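PDB 5L7S: secreted RxLR effector peptide protein from Phytophthora infestans, which binds the host autophagy protein ATG8CL through a C-terminal ATG8 interacting motif and stimulates autophagosome formation in the infected plant cell. Local coordinates for residues L40-R51 against L86-M96. Numbering follows the deposited sequence.
Sequences LDDNPDFVQWLR and LFETLRHTPGM
L40, F46 and L50 meet L86 and L90 in an apolar seam of this all-helical tandem-repeat effector, probably joining two consecutive WY-domains: 40-51 falls in the range assigned to WY-domain 1, 86-96 in that assigned to WY-domain 2. No hydrogen bond or salt bridge crosses between the segments, so the contact rests chiefly on apolar side-chain packing, with 366 Å² buried over both sides. L90 stands at its middle. Its CD2 touches L50 CD1, with which it meets tip to tip at 3.7 Å, and also L40 CD2, whose side chain passes at a slant. The other methyl of L40, CD1, slides past T89 CG2 at 3.8 Å and faces T93 OG1 end-on. F46 brings its CZ corner to L86 CD2 (4.0 Å), an oblique approach to the ring; within its own helix, L50 CG lies above one ring face, toward its rim.

At the other end M96 projects across helix 44-60. Its chain bends at CB-CG (chi2 -70°) and then runs straight on to the methyl, which puts CE against V47 CG1 at 3.8 Å, beside L50 CB and near R51 CG; the side chain crosses V47 and R51 at about a right angle.

Behind this first shell, R51 NH1 donates to Q48 OE1 close to the guanidinium plane, while V47 CG1 lies above one guanidinium face, toward its rim, and Q48 NE2 binds E10 O of helix 9-20. Helix 67-75 adds L74 against F46, and K54 NZ bonds G95 O, a polar link beside the M96 packing. Where helix 80-91 ends, T93 turns back on it: its OG1 donates to T89 O at 2.6 Å, from 41° above the carbonyl plane.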
loop_
_atom_site.group_PDB
_atom_site.type_symbol
_atom_site.label_atom_id
_atom_site.label_comp_id
_atom_site.label_asym_id
_atom_site.label_seq_id
_atom_site.Cartn_x
_atom_site.Cartn_y
_atom_site.Cartn_z
ATOM N N LEU A 40 21.459 -7.453 9.391
ATOM C CA LEU A 40 22.336 -7.755 10.530
ATOM C C LEU A 40 23.831 -7.792 10.172
ATOM O O LEU A 40 24.675 -7.698 11.068
ATOM C CB LEU A 40 21.932 -9.078 11.190
ATOM C CG LEU A 40 20.498 -9.202 11.722
ATOM C CD1 LEU A 40 20.365 -10.457 12.578
ATOM C CD2 LEU A 40 20.070 -7.967 12.508
ATOM N N ASP A 41 24.156 -7.924 8.884
ATOM C CA ASP A 41 25.549 -7.997 8.431
ATOM C C ASP A 41 26.083 -6.620 8.075
ATOM O O ASP A 41 25.405 -5.843 7.398
ATOM C CB ASP A 41 25.670 -8.926 7.224
ATOM C CG ASP A 41 25.209 -10.338 7.526
ATOM O OD1 ASP A 41 25.110 -10.698 8.720
ATOM O OD2 ASP A 41 24.944 -11.090 6.565
ATOM N N ASP A 42 27.303 -6.338 8.535
ATOM C CA ASP A 42 27.956 -5.039 8.359
ATOM C C ASP A 42 27.061 -3.880 8.831
ATOM O O ASP A 42 26.954 -2.847 8.166
ATOM C CB ASP A 42 28.394 -4.858 6.892
ATOM C CG ASP A 42 29.368 -3.689 6.692
ATOM O OD1 ASP A 42 30.149 -3.368 7.616
ATOM O OD2 ASP A 42 29.350 -3.090 5.596
ATOM N N ASN A 43 26.409 -4.071 9.976
ATOM C CA ASN A 43 25.531 -3.049 10.543
ATOM C C ASN A 43 25.417 -3.208 12.066
ATOM O O ASN A 43 24.312 -3.314 12.609
ATOM C CB ASN A 43 24.156 -3.096 9.849
ATOM C CG ASN A 43 23.481 -1.733 9.763
ATOM O OD1 ASN A 43 23.715 -0.847 10.587
ATOM N ND2 ASN A 43 22.633 -1.562 8.756
ATOM N N PRO A 44 26.569 -3.196 12.770
ATOM C CA PRO A 44 26.558 -3.378 14.226
ATOM C C PRO A 44 25.785 -2.284 14.971
ATOM O O PRO A 44 25.316 -2.527 16.082
ATOM C CB PRO A 44 28.045 -3.335 14.596
ATOM C CG PRO A 44 28.665 -2.497 13.536
ATOM C CD PRO A 44 27.911 -2.823 12.281
ATOM N N ASP A 45 25.667 -1.100 14.366
ATOM C CA ASP A 45 24.813 -0.035 14.900
ATOM C C ASP A 45 23.337 -0.422 14.902
ATOM O O ASP A 45 22.614 -0.072 15.836
ATOM C CB ASP A 45 24.999 1.271 14.121
ATOM C CG ASP A 45 26.361 1.893 14.344
ATOM O OD1 ASP A 45 27.371 1.277 13.934
ATOM O OD2 ASP A 45 26.419 2.998 14.923
ATOM N N PHE A 46 22.895 -1.129 13.862
ATOM C CA PHE A 46 21.516 -1.624 13.802
ATOM C C PHE A 46 21.267 -2.719 14.839
ATOM O O PHE A 46 20.278 -2.667 15.572
ATOM C CB PHE A 46 21.155 -2.132 12.399
ATOM C CG PHE A 46 19.707 -2.531 12.254
ATOM C CD1 PHE A 46 18.695 -1.595 12.445
ATOM C CD2 PHE A 46 19.352 -3.841 11.944
ATOM C CE1 PHE A 46 17.362 -1.953 12.329
ATOM C CE2 PHE A 46 18.019 -4.204 11.822
ATOM C CZ PHE A 46 17.022 -3.259 12.015
ATOM N N VAL A 47 22.171 -3.694 14.907
ATOM C CA VAL A 47 22.060 -4.790 15.884
ATOM C C VAL A 47 21.971 -4.216 17.302
ATOM O O VAL A 47 21.095 -4.600 18.076
ATOM C CB VAL A 47 23.238 -5.796 15.781
ATOM C CG1 VAL A 47 23.065 -6.935 16.782
ATOM C CG2 VAL A 47 23.361 -6.346 14.360
ATOM N N GLN A 48 22.871 -3.284 17.616
ATOM C CA GLN A 48 22.845 -2.555 18.890
ATOM C C GLN A 48 21.520 -1.818 19.108
ATOM O O GLN A 48 20.968 -1.841 20.209
ATOM C CB GLN A 48 24.024 -1.569 18.987
ATOM C CG GLN A 48 25.355 -2.203 19.381
ATOM C CD GLN A 48 25.462 -2.477 20.877
ATOM O OE1 GLN A 48 24.937 -3.473 21.378
ATOM N NE2 GLN A 48 26.147 -1.594 21.595
ATOM N N TRP A 49 21.014 -1.169 18.061
ATOM C CA TRP A 49 19.713 -0.497 18.132
ATOM C C TRP A 49 18.588 -1.464 18.515
ATOM O O TRP A 49 17.722 -1.109 19.310
ATOM C CB TRP A 49 19.373 0.227 16.819
ATOM C CG TRP A 49 18.080 0.960 16.895
ATOM C CD1 TRP A 49 17.852 2.144 17.520
ATOM C CD2 TRP A 49 16.825 0.541 16.353
ATOM N NE1 TRP A 49 16.533 2.499 17.398
ATOM C CE2 TRP A 49 15.878 1.533 16.685
ATOM C CE3 TRP A 49 16.408 -0.576 15.616
ATOM C CZ2 TRP A 49 14.535 1.446 16.306
ATOM C CZ3 TRP A 49 15.071 -0.663 15.236
ATOM C CH2 TRP A 49 14.149 0.345 15.585
ATOM N N LEU A 50 18.615 -2.680 17.965
ATOM C CA LEU A 50 17.635 -3.712 18.327
ATOM C C LEU A 50 17.775 -4.118 19.792
ATOM O O LEU A 50 16.769 -4.263 20.496
ATOM C CB LEU A 50 17.759 -4.946 17.425
ATOM C CG LEU A 50 17.443 -4.749 15.938
ATOM C CD1 LEU A 50 17.786 -6.008 15.160
ATOM C CD2 LEU A 50 15.987 -4.359 15.718
ATOM N N ARG A 51 19.018 -4.275 20.250
ATOM C CA ARG A 51 19.288 -4.572 21.660
ATOM C C ARG A 51 18.689 -3.504 22.588
ATOM O O ARG A 51 18.097 -3.846 23.614
ATOM C CB ARG A 51 20.791 -4.747 21.922
ATOM C CG ARG A 51 21.404 -5.962 21.238
ATOM C CD ARG A 51 22.781 -6.297 21.788
ATOM N NE ARG A 51 23.501 -7.245 20.925
ATOM C CZ ARG A 51 24.519 -6.960 20.102
ATOM N NH1 ARG A 51 25.007 -5.726 19.980
ATOM N NH2 ARG A 51 25.064 -7.937 19.381
ATOM N N LEU A 86 14.092 -9.815 6.972
ATOM C CA LEU A 86 14.706 -9.334 8.209
ATOM C C LEU A 86 14.106 -10.014 9.436
ATOM O O LEU A 86 14.841 -10.529 10.272
ATOM C CB LEU A 86 14.576 -7.814 8.347
ATOM C CG LEU A 86 15.075 -7.202 9.664
ATOM C CD1 LEU A 86 16.519 -7.588 9.942
ATOM C CD2 LEU A 86 14.918 -5.692 9.637
ATOM N N PHE A 87 12.779 -10.028 9.535
ATOM C CA PHE A 87 12.109 -10.588 10.719
ATOM C C PHE A 87 12.251 -12.103 10.807
ATOM O O PHE A 87 12.312 -12.652 11.908
ATOM C CB PHE A 87 10.632 -10.185 10.779
ATOM C CG PHE A 87 10.399 -8.699 10.703
ATOM C CD1 PHE A 87 11.243 -7.797 11.356
ATOM C CD2 PHE A 87 9.324 -8.196 9.978
ATOM C CE1 PHE A 87 11.023 -6.432 11.275
ATOM C CE2 PHE A 87 9.101 -6.831 9.895
ATOM C CZ PHE A 87 9.950 -5.948 10.544
ATOM N N GLU A 88 12.317 -12.769 9.656
ATOM C CA GLU A 88 12.678 -14.183 9.611
ATOM C C GLU A 88 14.053 -14.391 10.251
ATOM O O GLU A 88 14.196 -15.212 11.158
ATOM C CB GLU A 88 12.669 -14.697 8.166
ATOM C CG GLU A 88 12.993 -16.176 8.012
ATOM C CD GLU A 88 12.595 -16.720 6.654
ATOM O OE1 GLU A 88 13.354 -16.505 5.687
ATOM O OE2 GLU A 88 11.525 -17.364 6.559
ATOM N N THR A 89 15.045 -13.623 9.796
ATOM C CA THR A 89 16.414 -13.713 10.321
ATOM C C THR A 89 16.488 -13.441 11.832
ATOM O O THR A 89 17.226 -14.132 12.539
ATOM C CB THR A 89 17.387 -12.770 9.573
ATOM O OG1 THR A 89 17.377 -13.077 8.174
ATOM C CG2 THR A 89 18.812 -12.926 10.088
ATOM N N LEU A 90 15.729 -12.460 12.324
ATOM C CA LEU A 90 15.708 -12.161 13.765
ATOM C C LEU A 90 15.121 -13.312 14.565
ATOM O O LEU A 90 15.665 -13.686 15.602
ATOM C CB LEU A 90 14.920 -10.886 14.071
ATOM C CG LEU A 90 15.466 -9.547 13.571
ATOM C CD1 LEU A 90 14.621 -8.410 14.132
ATOM C CD2 LEU A 90 16.927 -9.357 13.940
ATOM N N ARG A 91 14.021 -13.878 14.070
ATOM C CA ARG A 91 13.376 -15.029 14.718
ATOM C C ARG A 91 14.307 -16.251 14.823
ATOM O O ARG A 91 14.140 -17.075 15.721
ATOM C CB ARG A 91 12.087 -15.415 13.982
ATOM C CG ARG A 91 11.065 -16.110 14.863
ATOM C CD ARG A 91 10.048 -16.877 14.039
ATOM N NE ARG A 91 9.063 -17.548 14.894
ATOM C CZ ARG A 91 7.765 -17.246 14.996
ATOM N NH1 ARG A 91 7.198 -16.275 14.279
ATOM N NH2 ARG A 91 7.009 -17.954 15.829
ATOM N N HIS A 92 15.271 -16.359 13.905
ATOM C CA HIS A 92 16.271 -17.430 13.910
ATOM C C HIS A 92 17.700 -16.951 14.246
ATOM O O HIS A 92 18.681 -17.526 13.763
ATOM C CB HIS A 92 16.244 -18.139 12.554
ATOM C CG HIS A 92 14.881 -18.613 12.157
ATOM N ND1 HIS A 92 14.497 -18.760 10.842
ATOM C CD2 HIS A 92 13.806 -18.963 12.904
ATOM C CE1 HIS A 92 13.247 -19.189 10.797
ATOM N NE2 HIS A 92 12.806 -19.318 12.035
ATOM N N THR A 93 17.807 -15.909 15.078
ATOM C CA THR A 93 19.092 -15.403 15.575
ATOM C C THR A 93 19.060 -15.438 17.106
ATOM O O THR A 93 18.168 -14.832 17.707
ATOM C CB THR A 93 19.364 -13.956 15.100
ATOM O OG1 THR A 93 19.577 -13.940 13.683
ATOM C CG2 THR A 93 20.603 -13.369 15.785
ATOM N N PRO A 94 20.026 -16.144 17.745
ATOM C CA PRO A 94 20.075 -16.187 19.212
ATOM C C PRO A 94 20.090 -14.793 19.830
ATOM O O PRO A 94 20.853 -13.936 19.385
ATOM C CB PRO A 94 21.389 -16.918 19.500
ATOM C CG PRO A 94 21.596 -17.788 18.316
ATOM C CD PRO A 94 21.070 -17.004 17.149
ATOM N N GLY A 95 19.222 -14.572 20.815
ATOM C CA GLY A 95 19.064 -13.265 21.449
ATOM C C GLY A 95 17.984 -12.383 20.841
ATOM O O GLY A 95 17.506 -11.461 21.505
ATOM N N MET A 96 17.594 -12.660 19.594
ATOM C CA MET A 96 16.618 -11.851 18.860
ATOM C C MET A 96 15.299 -12.589 18.590
ATOM O O MET A 96 14.407 -12.038 17.946
ATOM C CB MET A 96 17.231 -11.422 17.521
ATOM C CG MET A 96 18.488 -10.570 17.630
ATOM S SD MET A 96 18.149 -8.919 18.271
ATOM C CE MET A 96 19.775 -8.174 18.157
#